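PDB 3CVO: class I SAM-dependent methyltransferase from Silicibacter pomeroyi DSS-3, which is of unknown function but probably binds S-adenosylmethionine and transfers its methyl group to a substrate not yet identified. Local coordinates for residues Thr149-Asp154 against Leu177-Val182. Numbering follows the deposited sequence.
Sequences TLLFDD and LAAFQV
Leu150 and Phe180 form one antiparallel hydrogen-bonded pair and Phe152 and Ala178 the next; the N-to-C directions of 149-152 and 177-182 are 157° apart, and their axes come within 4.7 Å. Phe180 N bonds to Leu150 O (2.8 Å) and Phe152 N to Ala178 O (2.7 Å). Ala178 N reaches Phe152 O at 3.0 Å. On the face with Leu150, Phe152, Ala178 and Phe180, the side chains of Leu150 and Phe180 lie side by side and point the same way, Leu150 CD2 3.9 Å from Phe180 CD1. Phe152 CB meets the edge of the Phe180 ring at CE1 (3.9 Å). CG of Phe152 is anti to the backbone N (chi1 -168°), which carries its own ring away from 177-182. Tyr155 meets both phenylalanine rings edge-to-face. Helices 133-143 and 165-168 pack on this side. In the Rossmann-like sheet, 177-182 is inserted antiparallel between 148-152 and 172-174, giving the strand order 3-2-1-4-5-7-6 of the class I methyltransferase fold. On the other face, Leu151 CD2 touches Ala179 CB at 3.8 Å, and helix 18-30 covers Leu151. Where 148-152 ends and 177-182 begins, the Leu177 side chain crosses that of Asp153 at about a right angle. Leu177 CD1 lies 3.6 Å from Asp153 CA and also touches Phe152 O. The Asp153 carboxylate is held by a salt bridge from OD1 to Arg176.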
loop_
_atom_site.group_PDB
_atom_site.type_symbol
_atom_site.label_atom_id
_atom_site.label_comp_id
_atom_site.label_asym_id
_atom_site.label_seq_id
_atom_site.Cartn_x
_atom_site.Cartn_y
_atom_site.Cartn_z
ATOM N N THR A 149 17.816 -0.109 15.544
ATOM C CA THR A 149 18.578 0.964 14.917
ATOM C C THR A 149 18.430 0.847 13.427
ATOM O O THR A 149 18.561 -0.231 12.851
ATOM C CB THR A 149 20.080 0.893 15.271
ATOM O OG1 THR A 149 20.212 1.057 16.672
ATOM C CG2 THR A 149 20.890 1.985 14.536
ATOM N N LEU A 150 18.103 1.977 12.821
ATOM C CA LEU A 150 18.064 2.107 11.353
ATOM C C LEU A 150 19.071 3.130 10.910
ATOM O O LEU A 150 19.155 4.243 11.408
ATOM C CB LEU A 150 16.638 2.420 10.839
ATOM C CG LEU A 150 16.540 2.375 9.305
ATOM C CD1 LEU A 150 15.208 1.742 8.860
ATOM C CD2 LEU A 150 16.726 3.718 8.642
ATOM N N LEU A 151 19.920 2.713 9.985
ATOM C CA LEU A 151 20.921 3.588 9.392
ATOM C C LEU A 151 20.490 3.886 7.958
ATOM O O LEU A 151 20.231 2.985 7.163
ATOM C CB LEU A 151 22.298 2.917 9.387
ATOM C CG LEU A 151 22.870 2.388 10.707
ATOM C CD1 LEU A 151 24.188 1.645 10.496
ATOM C CD2 LEU A 151 22.975 3.528 11.761
ATOM N N PHE A 152 20.354 5.155 7.654
ATOM C CA PHE A 152 19.832 5.572 6.354
ATOM C C PHE A 152 20.965 6.369 5.686
ATOM O O PHE A 152 21.283 7.501 6.065
ATOM C CB PHE A 152 18.585 6.412 6.590
ATOM C CG PHE A 152 17.719 6.708 5.366
ATOM C CD1 PHE A 152 18.261 7.109 4.178
ATOM C CD2 PHE A 152 16.329 6.622 5.453
ATOM C CE1 PHE A 152 17.465 7.435 3.090
ATOM C CE2 PHE A 152 15.521 6.945 4.377
ATOM C CZ PHE A 152 16.101 7.344 3.184
ATOM N N ASP A 153 21.571 5.769 4.675
ATOM C CA ASP A 153 22.682 6.425 3.994
ATOM C C ASP A 153 22.220 7.476 2.981
ATOM O O ASP A 153 21.147 7.356 2.382
ATOM C CB ASP A 153 23.585 5.423 3.311
ATOM C CG ASP A 153 24.993 5.966 3.088
ATOM O OD1 ASP A 153 25.415 6.996 3.711
ATOM O OD2 ASP A 153 25.698 5.336 2.283
ATOM N N ASP A 154 23.044 8.518 2.860
ATOM C CA ASP A 154 22.788 9.608 1.904
ATOM C C ASP A 154 21.490 10.266 2.236
ATOM O O ASP A 154 20.714 10.599 1.358
ATOM C CB ASP A 154 22.642 9.039 0.488
ATOM C CG ASP A 154 23.832 8.206 0.088
ATOM O OD1 ASP A 154 24.900 8.827 -0.110
ATOM O OD2 ASP A 154 23.710 6.943 0.014
ATOM N N LEU A 177 25.056 10.266 6.945
ATOM C CA LEU A 177 24.371 9.052 7.428
ATOM C C LEU A 177 23.455 9.400 8.606
ATOM O O LEU A 177 23.860 10.053 9.566
ATOM C CB LEU A 177 25.395 8.007 7.878
ATOM C CG LEU A 177 24.833 6.686 8.400
ATOM C CD1 LEU A 177 24.271 5.916 7.209
ATOM C CD2 LEU A 177 25.918 5.865 9.122
ATOM N N ALA A 178 22.216 8.963 8.506
ATOM C CA ALA A 178 21.219 9.139 9.568
ATOM C C ALA A 178 21.055 7.852 10.352
ATOM O O ALA A 178 20.809 6.781 9.805
ATOM C CB ALA A 178 19.855 9.581 8.980
ATOM N N ALA A 179 21.221 7.976 11.654
ATOM C CA ALA A 179 20.967 6.907 12.601
ATOM C C ALA A 179 19.690 7.197 13.387
ATOM O O ALA A 179 19.550 8.229 14.064
ATOM C CB ALA A 179 22.155 6.749 13.558
ATOM N N PHE A 180 18.734 6.287 13.240
ATOM C CA PHE A 180 17.431 6.351 13.895
ATOM C C PHE A 180 17.248 5.254 14.931
ATOM O O PHE A 180 17.667 4.116 14.746
ATOM C CB PHE A 180 16.309 6.168 12.884
ATOM C CG PHE A 180 16.221 7.231 11.825
ATOM C CD1 PHE A 180 16.889 7.083 10.600
ATOM C CD2 PHE A 180 15.427 8.348 12.035
ATOM C CE1 PHE A 180 16.755 8.055 9.617
ATOM C CE2 PHE A 180 15.279 9.300 11.070
ATOM C CZ PHE A 180 15.938 9.164 9.859
ATOM N N GLN A 181 16.639 5.626 16.051
ATOM C CA GLN A 181 16.186 4.669 17.017
ATOM C C GLN A 181 14.679 4.458 16.771
ATOM O O GLN A 181 13.870 5.288 17.133
ATOM C CB GLN A 181 16.433 5.180 18.437
ATOM C CG GLN A 181 16.444 4.031 19.425
ATOM C CD GLN A 181 17.471 2.954 19.049
ATOM O OE1 GLN A 181 18.565 3.268 18.540
ATOM N NE2 GLN A 181 17.116 1.677 19.274
ATOM N N VAL A 182 14.342 3.342 16.153
ATOM C CA VAL A 182 12.980 3.082 15.658
ATOM C C VAL A 182 12.195 2.189 16.588
ATOM O O VAL A 182 12.657 1.135 17.025
ATOM C CB VAL A 182 13.018 2.466 14.219
ATOM C CG1 VAL A 182 11.589 2.429 13.591
ATOM C CG2 VAL A 182 13.935 3.254 13.343
#